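PDB 6HCD: universal stress protein from Archaeoglobus fulgidus, which is of unknown function but belongs to the universal stress protein A family, some members of which bind ATP in a Rossmann-like alpha/beta fold. Local coordinates for residues F44-A49 and S85-E90; H97-G102 and P106-D111; G124-S129 and K133-S138. All blocks are in the same frame, centred on the assembly; numbering follows the deposited sequence.

Contact 1: residues F44-A49 and S85-E90; sequences FAAEEA and SIIRKE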
ATOM      1  N   PHE A  44      -2.966  -2.496  11.752  1.00 12.86           N
ATOM      2  CA  PHE A  44      -2.260  -1.427  11.015  1.00 12.84           C
ATOM      3  C   PHE A  44      -3.235  -0.299  10.652  1.00 13.00           C
ATOM      4  O   PHE A  44      -2.903   0.873  10.797  1.00 14.51           O
ATOM      5  CB  PHE A  44      -1.575  -1.946   9.747  1.00 13.42           C
ATOM      6  CG  PHE A  44      -0.572  -0.971   9.184  1.00 13.01           C
ATOM      7  CD1 PHE A  44      -0.972   0.043   8.328  1.00 13.17           C
ATOM      8  CD2 PHE A  44       0.763  -1.044   9.543  1.00 15.19           C
ATOM      9  CE1 PHE A  44      -0.047   0.934   7.813  1.00 13.39           C
ATOM     10  CE2 PHE A  44       1.689  -0.157   9.018  1.00 19.09           C
ATOM     11  CZ  PHE A  44       1.279   0.832   8.157  1.00 15.97           C
ATOM     12  N   ALA A  45      -4.426  -0.677  10.166  1.00 11.90           N
ATOM     13  CA  ALA A  45      -5.490   0.257   9.827  1.00 12.14           C
ATOM     14  C   ALA A  45      -5.885   1.114  11.041  1.00 13.23           C
ATOM     15  O   ALA A  45      -6.074   2.323  10.905  1.00 12.86           O
ATOM     16  CB  ALA A  45      -6.669  -0.493   9.261  1.00 11.08           C
ATOM     17  N   ALA A  46      -6.033   0.489  12.211  1.00 11.75           N
ATOM     18  CA  ALA A  46      -6.397   1.186  13.454  1.00 13.31           C
ATOM     19  C   ALA A  46      -5.325   2.209  13.828  1.00 14.68           C
ATOM     20  O   ALA A  46      -5.660   3.304  14.292  1.00 14.50           O
ATOM     21  CB  ALA A  46      -6.611   0.207  14.597  1.00 12.96           C
ATOM     22  N   GLU A  47      -4.049   1.854  13.644  1.00 12.89           N
ATOM     23  CA  GLU A  47      -2.955   2.746  13.974  1.00 14.65           C
ATOM     24  C   GLU A  47      -2.995   3.959  13.032  1.00 13.12           C
ATOM     25  O   GLU A  47      -2.850   5.092  13.485  1.00 12.93           O
ATOM     26  CB  GLU A  47      -1.637   1.973  13.934  1.00 18.39           C
ATOM     27  CG  GLU A  47      -0.399   2.824  14.129  1.00 18.57           C
ATOM     28  CD  GLU A  47       0.912   2.068  13.994  1.00 27.05           C
ATOM     29  OE1 GLU A  47       1.189   1.426  12.938  1.00 32.32           O
ATOM     30  OE2 GLU A  47       1.666   2.138  14.943  1.00 34.15           O
ATOM     31  N   GLU A  48      -3.212   3.724  11.732  1.00 13.18           N
ATOM     32  CA  GLU A  48      -3.359   4.809  10.758  1.00 15.84           C
ATOM     33  C   GLU A  48      -4.492   5.758  11.198  1.00 14.29           C
ATOM     34  O   GLU A  48      -4.356   6.980  11.159  1.00 14.72           O
ATOM     35  CB  GLU A  48      -3.661   4.232   9.371  1.00 13.01           C
ATOM     36  CG  GLU A  48      -2.451   3.683   8.659  1.00 15.88           C
ATOM     37  CD  GLU A  48      -1.597   4.721   7.957  1.00 18.52           C
ATOM     38  OE1 GLU A  48      -2.037   5.866   7.860  1.00 19.53           O
ATOM     39  OE2 GLU A  48      -0.483   4.377   7.544  1.00 16.37           O
ATOM     40  N   ALA A  49      -5.615   5.175  11.623  1.00 17.17           N
ATOM     41  CA  ALA A  49      -6.820   5.911  12.000  1.00 20.12           C
ATOM     42  C   ALA A  49      -6.568   6.732  13.275  1.00 19.38           C
ATOM     43  O   ALA A  49      -6.979   7.885  13.344  1.00 20.05           O
ATOM     44  CB  ALA A  49      -7.966   4.943  12.193  1.00 20.04           C
ATOM     45  N   SER A  85     -14.613  -4.918  16.352  1.00 17.29           N
ATOM     46  CA  SER A  85     -14.216  -5.097  17.744  1.00 15.68           C
ATOM     47  C   SER A  85     -12.689  -4.958  17.868  1.00 15.32           C
ATOM     48  O   SER A  85     -12.197  -4.348  18.802  1.00 21.20           O
ATOM     49  CB  SER A  85     -14.772  -6.391  18.324  1.00 16.40           C
ATOM     50  OG  SER A  85     -13.962  -7.508  17.998  1.00 16.49           O
ATOM     51  N   ILE A  86     -11.937  -5.476  16.896  1.00 15.50           N
ATOM     52  CA  ILE A  86     -10.473  -5.345  16.874  1.00 16.51           C
ATOM     53  C   ILE A  86     -10.091  -3.856  16.775  1.00 13.75           C
ATOM     54  O   ILE A  86      -9.229  -3.376  17.496  1.00 14.85           O
ATOM     55  CB  ILE A  86      -9.851  -6.183  15.734  1.00 15.10           C
ATOM     56  CG1 ILE A  86     -10.061  -7.692  15.924  1.00 23.38           C
ATOM     57  CG2 ILE A  86      -8.385  -5.851  15.556  1.00 14.79           C
ATOM     58  CD1 ILE A  86      -9.336  -8.288  17.092  1.00 49.00           C
ATOM     59  N   ILE A  87     -10.754  -3.125  15.879  1.00 14.69           N
ATOM     60  CA  ILE A  87     -10.482  -1.696  15.653  1.00 14.38           C
ATOM     61  C   ILE A  87     -10.660  -0.933  16.972  1.00 17.55           C
ATOM     62  O   ILE A  87      -9.826  -0.115  17.338  1.00 18.13           O
ATOM     63  CB  ILE A  87     -11.382  -1.151  14.532  1.00 13.67           C
ATOM     64  CG1 ILE A  87     -11.058  -1.797  13.179  1.00 14.58           C
ATOM     65  CG2 ILE A  87     -11.291   0.354  14.442  1.00 17.32           C
ATOM     66  CD1 ILE A  87      -9.615  -1.615  12.726  1.00 17.44           C
ATOM     67  N   ARG A  88     -11.764  -1.199  17.670  1.00 21.99           N
ATOM     68  CA  ARG A  88     -12.110  -0.501  18.915  1.00 23.52           C
ATOM     69  C   ARG A  88     -11.121  -0.871  20.026  1.00 27.31           C
ATOM     70  O   ARG A  88     -10.679   0.005  20.770  1.00 20.64           O
ATOM     71  CB  ARG A  88     -13.555  -0.826  19.312  1.00 23.66           C
ATOM     72  CG  ARG A  88     -14.609  -0.195  18.415  1.00 26.06           C
ATOM     73  CD  ARG A  88     -15.983  -0.738  18.760  1.00 38.15           C
ATOM     74  NE  ARG A  88     -17.049  -0.286  17.894  1.00 39.54           N
ATOM     75  CZ  ARG A  88     -18.302  -0.680  18.025  1.00 37.32           C
ATOM     76  NH1 ARG A  88     -19.179  -0.413  17.074  1.00 71.58           N
ATOM     77  NH2 ARG A  88     -18.671  -1.365  19.097  1.00 36.26           N
ATOM     78  N   LYS A  89     -10.755  -2.156  20.125  1.00 19.65           N
ATOM     79  CA  LYS A  89      -9.756  -2.609  21.089  1.00 20.30           C
ATOM     80  C   LYS A  89      -8.418  -1.887  20.852  1.00 24.31           C
ATOM     81  O   LYS A  89      -7.690  -1.616  21.798  1.00 22.54           O
ATOM     82  CB  LYS A  89      -9.600  -4.132  21.014  1.00 24.07           C
ATOM     83  CG  LYS A  89      -8.639  -4.749  22.026  1.00 40.40           C
ATOM     84  CD  LYS A  89      -7.280  -5.111  21.449  1.00 47.97           C
ATOM     85  CE  LYS A  89      -7.247  -6.470  20.786  1.00 53.62           C
ATOM     86  NZ  LYS A  89      -6.200  -6.534  19.741  1.00 51.33           N
ATOM     87  N   GLU A  90      -8.101  -1.564  19.593  1.00 18.58           N
ATOM     88  CA  GLU A  90      -6.862  -0.851  19.241  1.00 20.84           C
ATOM     89  C   GLU A  90      -7.023   0.674  19.381  1.00 26.95           C
ATOM     90  O   GLU A  90      -6.142   1.431  18.954  1.00 27.15           O
ATOM     91  CB  GLU A  90      -6.431  -1.225  17.819  1.00 22.40           C
ATOM     92  CG  GLU A  90      -5.969  -2.671  17.703  1.00 20.64           C
ATOM     93  CD  GLU A  90      -4.682  -2.977  18.456  1.00 18.35           C
ATOM     94  OE1 GLU A  90      -3.743  -2.172  18.334  1.00 28.91           O
ATOM     95  OE2 GLU A  90      -4.624  -4.016  19.159  1.00 31.50           O
TER

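Contact 2: residues H97-G102 and P106-D111; sequences HLLVRG and PDDIVD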
ATOM      1  N   HIS A  97     -19.337  -2.132   7.006  1.00 12.27           N
ATOM      2  CA  HIS A  97     -19.968  -1.867   5.727  1.00 14.23           C
ATOM      3  C   HIS A  97     -19.951  -3.134   4.866  1.00 15.18           C
ATOM      4  O   HIS A  97     -18.985  -3.417   4.144  1.00 13.11           O
ATOM      5  CB  HIS A  97     -19.267  -0.698   5.031  1.00 17.31           C
ATOM      6  CG  HIS A  97     -19.474   0.603   5.725  1.00 15.56           C
ATOM      7  ND1 HIS A  97     -20.506   1.460   5.395  1.00 20.38           N
ATOM      8  CD2 HIS A  97     -18.807   1.180   6.749  1.00 17.34           C
ATOM      9  CE1 HIS A  97     -20.447   2.525   6.170  1.00 24.74           C
ATOM     10  NE2 HIS A  97     -19.429   2.367   7.030  1.00 33.42           N
ATOM     11  N   LEU A  98     -21.011  -3.929   4.981  1.00 13.55           N
ATOM     12  CA  LEU A  98     -21.187  -5.098   4.114  1.00 13.87           C
ATOM     13  C   LEU A  98     -21.638  -4.590   2.753  1.00 13.26           C
ATOM     14  O   LEU A  98     -22.559  -3.783   2.694  1.00 14.97           O
ATOM     15  CB  LEU A  98     -22.239  -6.032   4.726  1.00 17.58           C
ATOM     16  CG  LEU A  98     -22.563  -7.284   3.911  1.00 17.55           C
ATOM     17  CD1 LEU A  98     -21.356  -8.204   3.840  1.00 17.54           C
ATOM     18  CD2 LEU A  98     -23.765  -8.005   4.492  1.00 22.69           C
ATOM     19  N   LEU A  99     -20.986  -5.063   1.685  1.00 14.74           N
ATOM     20  CA  LEU A  99     -21.311  -4.639   0.324  1.00 19.78           C
ATOM     21  C   LEU A  99     -21.848  -5.836  -0.468  1.00 18.00           C
ATOM     22  O   LEU A  99     -21.124  -6.781  -0.770  1.00 17.76           O
ATOM     23  CB  LEU A  99     -20.069  -4.051  -0.352  1.00 17.40           C
ATOM     24  CG  LEU A  99     -19.364  -2.916   0.389  1.00 20.72           C
ATOM     25  CD1 LEU A  99     -18.087  -2.519  -0.326  1.00 19.04           C
ATOM     26  CD2 LEU A  99     -20.284  -1.718   0.571  1.00 21.15           C
ATOM     27  N   VAL A 100     -23.134  -5.762  -0.822  1.00 17.97           N
ATOM     28  CA  VAL A 100     -23.759  -6.707  -1.722  1.00 15.86           C
ATOM     29  C   VAL A 100     -24.408  -5.881  -2.836  1.00 15.88           C
ATOM     30  O   VAL A 100     -25.514  -5.394  -2.691  1.00 16.65           O
ATOM     31  CB  VAL A 100     -24.758  -7.615  -0.983  1.00 17.82           C
ATOM     32  CG1 VAL A 100     -25.297  -8.692  -1.896  1.00 22.02           C
ATOM     33  CG2 VAL A 100     -24.133  -8.254   0.246  1.00 20.40           C
ATOM     34  N   ARG A 101     -23.653  -5.673  -3.916  1.00 17.86           N
ATOM     35  CA  ARG A 101     -23.914  -4.616  -4.891  1.00 26.11           C
ATOM     36  C   ARG A 101     -23.782  -5.138  -6.331  1.00 32.27           C
ATOM     37  O   ARG A 101     -23.726  -4.341  -7.279  1.00 21.21           O
ATOM     38  CB  ARG A 101     -22.915  -3.473  -4.666  1.00 20.90           C
ATOM     39  CG  ARG A 101     -22.841  -2.981  -3.231  1.00 28.82           C
ATOM     40  CD  ARG A 101     -22.457  -1.518  -3.120  1.00 28.26           C
ATOM     41  NE  ARG A 101     -21.100  -1.251  -3.568  1.00 19.34           N
ATOM     42  CZ  ARG A 101     -20.498  -0.067  -3.489  1.00 30.03           C
ATOM     43  NH1 ARG A 101     -21.200   0.989  -3.109  1.00 18.75           N
ATOM     44  NH2 ARG A 101     -19.208   0.050  -3.789  1.00 18.29           N
ATOM     45  N   GLY A 102     -23.744  -6.463  -6.498  1.00 19.68           N
ATOM     46  CA  GLY A 102     -23.641  -7.096  -7.811  1.00 25.96           C
ATOM     47  C   GLY A 102     -22.295  -6.879  -8.487  1.00 27.06           C
ATOM     48  O   GLY A 102     -22.209  -6.982  -9.690  1.00 23.72           O
ATOM     49  N   PRO A 106     -12.900  -6.723  -5.899  1.00 20.00           N
ATOM     50  CA  PRO A 106     -11.939  -5.646  -6.117  1.00 18.83           C
ATOM     51  C   PRO A 106     -12.620  -4.352  -6.595  1.00 19.63           C
ATOM     52  O   PRO A 106     -12.326  -3.279  -6.086  1.00 14.92           O
ATOM     53  CB  PRO A 106     -10.962  -6.176  -7.184  1.00 19.81           C
ATOM     54  CG  PRO A 106     -11.234  -7.668  -7.263  1.00 27.22           C
ATOM     55  CD  PRO A 106     -12.645  -7.876  -6.777  1.00 21.71           C
ATOM     56  N   ASP A 107     -13.511  -4.462  -7.578  1.00 20.19           N
ATOM     57  CA  ASP A 107     -14.234  -3.279  -8.104  1.00 19.79           C
ATOM     58  C   ASP A 107     -15.091  -2.653  -6.995  1.00 18.46           C
ATOM     59  O   ASP A 107     -15.209  -1.434  -6.896  1.00 16.43           O
ATOM     60  CB  ASP A 107     -15.153  -3.637  -9.272  1.00 21.69           C
ATOM     61  CG  ASP A 107     -14.424  -4.060 -10.527  1.00 30.97           C
ATOM     62  OD1 ASP A 107     -13.571  -3.295 -10.979  1.00 39.76           O
ATOM     63  OD2 ASP A 107     -14.729  -5.145 -11.036  1.00 46.28           O
ATOM     64  N   ASP A 108     -15.702  -3.518  -6.175  1.00 14.90           N
ATOM     65  CA  ASP A 108     -16.572  -3.109  -5.106  1.00 17.22           C
ATOM     66  C   ASP A 108     -15.789  -2.288  -4.072  1.00 18.99           C
ATOM     67  O   ASP A 108     -16.249  -1.233  -3.636  1.00 14.50           O
ATOM     68  CB  ASP A 108     -17.222  -4.334  -4.456  1.00 17.69           C
ATOM     69  CG  ASP A 108     -18.648  -4.118  -3.991  1.00 21.12           C
ATOM     70  OD1 ASP A 108     -19.184  -3.042  -4.228  1.00 19.03           O
ATOM     71  OD2 ASP A 108     -19.215  -5.056  -3.413  1.00 21.46           O
ATOM     72  N   ILE A 109     -14.624  -2.803  -3.663  1.00 13.48           N
ATOM     73  CA  ILE A 109     -13.772  -2.170  -2.656  1.00 13.27           C
ATOM     74  C   ILE A 109     -13.281  -0.821  -3.204  1.00 12.91           C
ATOM     75  O   ILE A 109     -13.302   0.182  -2.505  1.00 11.39           O
ATOM     76  CB  ILE A 109     -12.614  -3.120  -2.270  1.00 14.09           C
ATOM     77  CG1 ILE A 109     -13.125  -4.331  -1.474  1.00 14.80           C
ATOM     78  CG2 ILE A 109     -11.522  -2.386  -1.519  1.00 15.95           C
ATOM     79  CD1 ILE A 109     -12.217  -5.538  -1.521  1.00 15.87           C
ATOM     80  N   VAL A 110     -12.819  -0.823  -4.453  1.00 12.47           N
ATOM     81  CA  VAL A 110     -12.236   0.365  -5.086  1.00 17.95           C
ATOM     82  C   VAL A 110     -13.307   1.460  -5.218  1.00 14.29           C
ATOM     83  O   VAL A 110     -13.065   2.634  -4.893  1.00 16.50           O
ATOM     84  CB  VAL A 110     -11.593  -0.024  -6.437  1.00 18.61           C
ATOM     85  CG1 VAL A 110     -11.521   1.130  -7.422  1.00 28.20           C
ATOM     86  CG2 VAL A 110     -10.218  -0.667  -6.221  1.00 19.16           C
ATOM     87  N   ASP A 111     -14.507   1.076  -5.662  1.00 15.59           N
ATOM     88  CA  ASP A 111     -15.602   2.032  -5.832  1.00 15.34           C
ATOM     89  C   ASP A 111     -16.046   2.579  -4.468  1.00 14.12           C
ATOM     90  O   ASP A 111     -16.280   3.762  -4.334  1.00 13.12           O
ATOM     91  CB  ASP A 111     -16.776   1.399  -6.580  1.00 22.15           C
ATOM     92  CG  ASP A 111     -16.481   1.137  -8.044  1.00 24.15           C
ATOM     93  OD1 ASP A 111     -15.447   1.637  -8.540  1.00 24.48           O
ATOM     94  OD2 ASP A 111     -17.274   0.419  -8.662  1.00 26.91           O
TER
HETATM   95  O   HOH W   1     -21.083  -6.572  -4.663  1.00 12.84           O

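Contact 3: residues G124-S129 and K133-S138; sequences GIRKRS and KLIFGS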
ATOM      1  N   GLY A 124      -4.905  -7.058   2.987  1.00 11.59           N
ATOM      2  CA  GLY A 124      -3.973  -8.146   3.214  1.00 12.45           C
ATOM      3  C   GLY A 124      -3.509  -8.773   1.903  1.00 12.96           C
ATOM      4  O   GLY A 124      -4.245  -8.851   0.926  1.00 15.12           O
ATOM      5  N   ILE A 125      -2.249  -9.187   1.896  1.00 15.92           N
ATOM      6  CA  ILE A 125      -1.553  -9.818   0.779  1.00 20.21           C
ATOM      7  C   ILE A 125      -1.187 -11.235   1.210  1.00 19.01           C
ATOM      8  O   ILE A 125      -0.608 -11.386   2.256  1.00 20.95           O
ATOM      9  CB  ILE A 125      -0.241  -9.060   0.468  1.00 30.30           C
ATOM     10  CG1 ILE A 125      -0.470  -7.589   0.146  1.00 42.77           C
ATOM     11  CG2 ILE A 125       0.562  -9.745  -0.622  1.00 41.38           C
ATOM     12  CD1 ILE A 125      -1.487  -7.363  -0.901  1.00 20.08           C
ATOM     13  N   ARG A 126      -1.423 -12.208   0.322  1.00 22.77           N
ATOM     14  CA  ARG A 126      -1.282 -13.621   0.644  1.00 36.03           C
ATOM     15  C   ARG A 126       0.199 -14.000   0.715  1.00 26.26           C
ATOM     16  O   ARG A 126       0.581 -14.914   1.460  1.00 40.04           O
ATOM     17  CB  ARG A 126      -2.028 -14.468  -0.390  1.00 28.21           C
ATOM     18  CG  ARG A 126      -3.525 -14.582  -0.146  1.00 49.20           C
ATOM     19  CD  ARG A 126      -4.149 -15.753  -0.890  1.00 43.92           C
ATOM     20  NE  ARG A 126      -3.500 -17.033  -0.599  1.00 68.06           N
ATOM     21  CZ  ARG A 126      -3.544 -18.105  -1.384  1.00 31.97           C
ATOM     22  NH1 ARG A 126      -4.277 -18.087  -2.484  1.00 30.12           N
ATOM     23  NH2 ARG A 126      -2.848 -19.185  -1.075  1.00 41.29           N
ATOM     24  N   LYS A 127       1.011 -13.308  -0.087  1.00 25.56           N
ATOM     25  CA  LYS A 127       2.471 -13.439  -0.110  1.00 25.62           C
ATOM     26  C   LYS A 127       2.930 -14.758  -0.768  1.00 35.28           C
ATOM     27  O   LYS A 127       3.648 -14.703  -1.767  1.00 19.32           O
ATOM     28  CB  LYS A 127       3.067 -13.280   1.292  1.00 33.15           C
ATOM     29  CG  LYS A 127       4.577 -13.077   1.330  1.00 51.11           C
ATOM     30  CD  LYS A 127       5.052 -11.711   0.910  1.00 78.61           C
ATOM     31  CE  LYS A 127       6.400 -11.353   1.506  1.00 67.15           C
ATOM     32  NZ  LYS A 127       7.466 -12.287   1.076  1.00 68.99           N
ATOM     33  N   ARG A 128       2.596 -15.928  -0.205  1.00 27.33           N
ATOM     34  CA  ARG A 128       3.138 -17.200  -0.707  1.00 22.89           C
ATOM     35  C   ARG A 128       1.994 -18.166  -1.015  1.00 22.37           C
ATOM     36  O   ARG A 128       1.021 -18.239  -0.277  1.00 33.21           O
ATOM     37  CB  ARG A 128       4.114 -17.833   0.294  1.00 28.24           C
ATOM     38  CG  ARG A 128       5.369 -17.005   0.518  1.00 44.27           C
ATOM     39  CD  ARG A 128       6.656 -17.748   0.261  1.00 49.39           C
ATOM     40  NE  ARG A 128       7.805 -16.853   0.351  1.00 37.42           N
ATOM     41  CZ  ARG A 128       8.714 -16.678  -0.604  1.00 36.01           C
ATOM     42  NH1 ARG A 128       8.620 -17.338  -1.744  1.00 53.81           N
ATOM     43  NH2 ARG A 128       9.722 -15.841  -0.422  1.00 56.39           N
ATOM     44  N   SER A 129       2.135 -18.911  -2.117  1.00 19.55           N
ATOM     45  CA  SER A 129       1.229 -19.984  -2.457  1.00 19.71           C
ATOM     46  C   SER A 129       1.623 -21.229  -1.662  1.00 25.70           C
ATOM     47  O   SER A 129       2.720 -21.283  -1.094  1.00 19.00           O
ATOM     48  CB  SER A 129       1.248 -20.244  -3.951  1.00 20.52           C
ATOM     49  OG  SER A 129       2.393 -20.983  -4.331  1.00 19.41           O
ATOM     50  N   LYS A 133       5.259 -20.005  -4.248  1.00 26.59           N
ATOM     51  CA  LYS A 133       5.256 -18.961  -5.290  1.00 34.51           C
ATOM     52  C   LYS A 133       4.873 -17.628  -4.633  1.00 20.82           C
ATOM     53  O   LYS A 133       4.050 -17.604  -3.714  1.00 26.64           O
ATOM     54  CB  LYS A 133       4.275 -19.278  -6.425  1.00 40.88           C
ATOM     55  CG  LYS A 133       4.459 -20.617  -7.134  1.00 44.88           C
ATOM     56  CD  LYS A 133       5.812 -20.829  -7.797  1.00 44.26           C
ATOM     57  CE  LYS A 133       6.335 -19.618  -8.536  1.00 58.51           C
ATOM     58  NZ  LYS A 133       7.317 -20.007  -9.576  1.00 63.82           N
ATOM     59  N   LEU A 134       5.465 -16.518  -5.109  1.00 20.45           N
ATOM     60  CA  LEU A 134       5.113 -15.182  -4.619  1.00 18.19           C
ATOM     61  C   LEU A 134       3.812 -14.730  -5.285  1.00 18.18           C
ATOM     62  O   LEU A 134       3.775 -14.532  -6.500  1.00 17.58           O
ATOM     63  CB  LEU A 134       6.251 -14.194  -4.908  1.00 20.47           C
ATOM     64  CG  LEU A 134       7.474 -14.299  -3.993  1.00 22.35           C
ATOM     65  CD1 LEU A 134       8.568 -13.344  -4.441  1.00 28.59           C
ATOM     66  CD2 LEU A 134       7.108 -14.034  -2.547  1.00 21.79           C
ATOM     67  N   ILE A 135       2.756 -14.531  -4.479  1.00 18.89           N
ATOM     68  CA  ILE A 135       1.430 -14.188  -5.004  1.00 20.34           C
ATOM     69  C   ILE A 135       0.840 -13.022  -4.205  1.00 16.50           C
ATOM     70  O   ILE A 135       1.131 -12.866  -3.005  1.00 14.85           O
ATOM     71  CB  ILE A 135       0.509 -15.426  -4.965  1.00 29.12           C
ATOM     72  CG1 ILE A 135       0.286 -15.953  -3.543  1.00 27.16           C
ATOM     73  CG2 ILE A 135       1.057 -16.510  -5.884  1.00 21.78           C
ATOM     74  CD1 ILE A 135      -0.858 -16.945  -3.433  1.00 28.23           C
ATOM     75  N   PHE A 136      -0.015 -12.223  -4.858  1.00 16.45           N
ATOM     76  CA  PHE A 136      -0.819 -11.238  -4.155  1.00 14.27           C
ATOM     77  C   PHE A 136      -2.049 -11.863  -3.500  1.00 15.94           C
ATOM     78  O   PHE A 136      -2.433 -11.423  -2.410  1.00 16.76           O
ATOM     79  CB  PHE A 136      -1.326 -10.119  -5.064  1.00 14.56           C
ATOM     80  CG  PHE A 136      -0.251  -9.234  -5.632  1.00 15.03           C
ATOM     81  CD1 PHE A 136       0.209  -8.130  -4.931  1.00 18.29           C
ATOM     82  CD2 PHE A 136       0.288  -9.504  -6.877  1.00 18.40           C
ATOM     83  CE1 PHE A 136       1.194  -7.320  -5.475  1.00 27.10           C
ATOM     84  CE2 PHE A 136       1.286  -8.701  -7.407  1.00 25.82           C
ATOM     85  CZ  PHE A 136       1.724  -7.603  -6.711  1.00 31.22           C
ATOM     86  N   GLY A 137      -2.685 -12.820  -4.181  1.00 15.57           N
ATOM     87  CA  GLY A 137      -4.114 -13.119  -3.953  1.00 17.24           C
ATOM     88  C   GLY A 137      -4.977 -12.306  -4.905  1.00 19.32           C
ATOM     89  O   GLY A 137      -4.656 -11.147  -5.156  1.00 16.78           O
ATOM     90  N   SER A 138      -5.993 -12.934  -5.504  1.00 19.52           N
ATOM     91  CA  SER A 138      -6.605 -12.377  -6.734  1.00 29.62           C
ATOM     92  C   SER A 138      -7.283 -11.038  -6.426  1.00 17.23           C
ATOM     93  O   SER A 138      -7.207 -10.106  -7.226  1.00 24.35           O
ATOM     94  CB  SER A 138      -7.554 -13.354  -7.390  1.00 27.04           C
ATOM     95  OG  SER A 138      -8.622 -13.673  -6.517  1.00 35.77           O
TER

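Contact 1: residues F44-A49 and S85-E90
Ala-46 meets Ile-87 and Glu-90 in a small, buried apolar contact between helix 36-52 and the C-terminal end of helix 70-89. Ala-46 sits where the two segments come closest, its CA 5.5 Å from the CA of Ile-87; its small side chain is consistent with so near an approach, although the segments bury only 145 Å² together. The CB of Ala-46 points toward the 85-90 segment and touches Glu-90 CB at 3.5 Å, methyl against methylene. From Ile-87 it is the delta methyl that arrives: CG1 lies beside the backbone N (chi1 -65°) with CG2 anti to it, and a second bend at chi2 (-58°) carries CD1 to 4.0 Å from Ala-46 CB. Both helices connect successive parallel strands of a Rossmann-like alpha/beta fold, and Ala-45, one residue along, packs on Ile-27 and Val-29 of strand 27-30. Glu-90 is where helix 70-89 ends, since its backbone is the first to leave helical angles; its carbonyl O is taken by Arg-50 NH1 of the facing helix. The Glu-90 carboxylate plays no part in the apolar touch: the chain bends at chi2, and OE2 uses its anti lone pair for a 3.0 Å salt bridge with Lys-89 NZ. Elsewhere on helix 36-52, Glu-47 and Glu-48 form salt bridges with Arg-52 of the second subunit.

Contact 2: residues H97-G102 and P106-D111
Arg-101 and Leu-99 close over the carboxylate of Asp-108, joining strand 94-100 and the turn after it to helix 105-115. This is the first half of a beta-alpha-beta crossover in a Rossmann-like sheet, the helix leading on to parallel strand 120-128. The Arg-101 side chain starts toward the helix, and its CB, CG and CD all pass the same oxygen, CD lying 3.8 Å from Asp-108 OD1. A bend at chi3 (-66°) then turns the guanidinium so that its NE edge faces that oxygen. NE donates to Asp-108 OD1 at 2.7 Å, with an N-H...O angle of 156°; OD1 lies close to the guanidinium plane and accepts on its syn lone pair. The two flat groups are not coplanar, however, but turned 32° apart, and the second link of the salt bridge, Arg-101 NH2 to Asp-108 OD1, is weak at 3.1 Å. NH2 also makes a weak bond to the backbone O of Asp-108, while NH1 reaches Glu-115 further along the helix, so the guanidinium is held from more than one direction. Arg-101 also lies about 4 Å, by its side chain, from a bound acetate, probably from the crystallisation liquor. Leu-99 CB packs against the carboxylate, 3.3 Å from Asp-108 OD2, and Leu-99 CD2 lies off toward the rim of one guanidinium face. Asp-108 OD2 in turn is bonded to Ser-61 OG, which ties the carboxylate to the end of the adjacent strand 56-62. A water bridges backbone and acid, accepting from Arg-101 N at 2.8 Å and lying 2.7 Å from Asp-108 OD2, to which it can donate.

Contact 3: residues G124-S129 and K133-S138
One face of the Arg-126 guanidinium is covered by Ile-135 CD1, which sits over its centre with CZ to CD1 at 3.6 Å; in the same way Leu-134 CD2 covers one face of the Arg-128 guanidinium, 3.7 Å from its CZ, while Arg-128 NH1 hydrogen-bonds Gly-132 O in the turn. The third flat group, the Phe-136 ring, receives Ile-125 CD1 at its edge and stacks on Phe-136 of the second subunit. These groups belong to a beta hairpin made by the end of strand 120-128 and strand 134-135. The sequence here follows the spacing of the G-X2-G-X9-G-(S/T) motif of ATP-binding relatives at Gly-124, Gly-137 and Ser-138, with Lys-127, at positive phi (73°), in place of the second glycine. Arg-128 and Leu-134 are directly opposite each other, a non-hydrogen-bonded antiparallel pair, and their side chains lie side by side on the same face. Beyond the paired residues, Arg-126 N donates to Phe-136 O, nearly straight at 175°; within the ladder Ile-135 N donates to Lys-127 O at 2.9 Å, from above the carbonyl plane. Toward the turn, Ser-129 N bonds to Lys-133 O at 2.8 Å, this time in the carbonyl plane. With chi1 at 78°, Ser-129 OG lies between its own N and carbonyl carbon, and from there it accepts from Lys-133 N at 3.0 Å and also bonds Thr-131 OG1. A valine here would probably leave the Lys-133 N-H and the Thr-131 hydroxyl without this partner and let the turn move more freely. At the other end, Gly-137 takes the N-cap position of helix 138-146, its CA 4.0 Å from Arg-126 CD.

The three contacts follow one another along the chain without touching: the centres of contacts 1 and 2 lie about 21 Å apart, those of contacts 1 and 3 about 23 Å. Contacts 2 and 3 approach most nearly, with nearest atoms about 5 Å apart, and helix 105-115 leads directly into strand 120-128. An unidentified bound molecule lies about 7 Å from the Leu-99 side chain, and one about 6 Å from that of Arg-126. Though probably from the crystallisation liquor, the molecule bonded to Gly-124 O would fit the nucleotide pocket of ATP-binding relatives. Contact 1 is remote, Ile-87 being about 14 Å from a bound unknown ligand, but like contact 3 it reaches the second subunit.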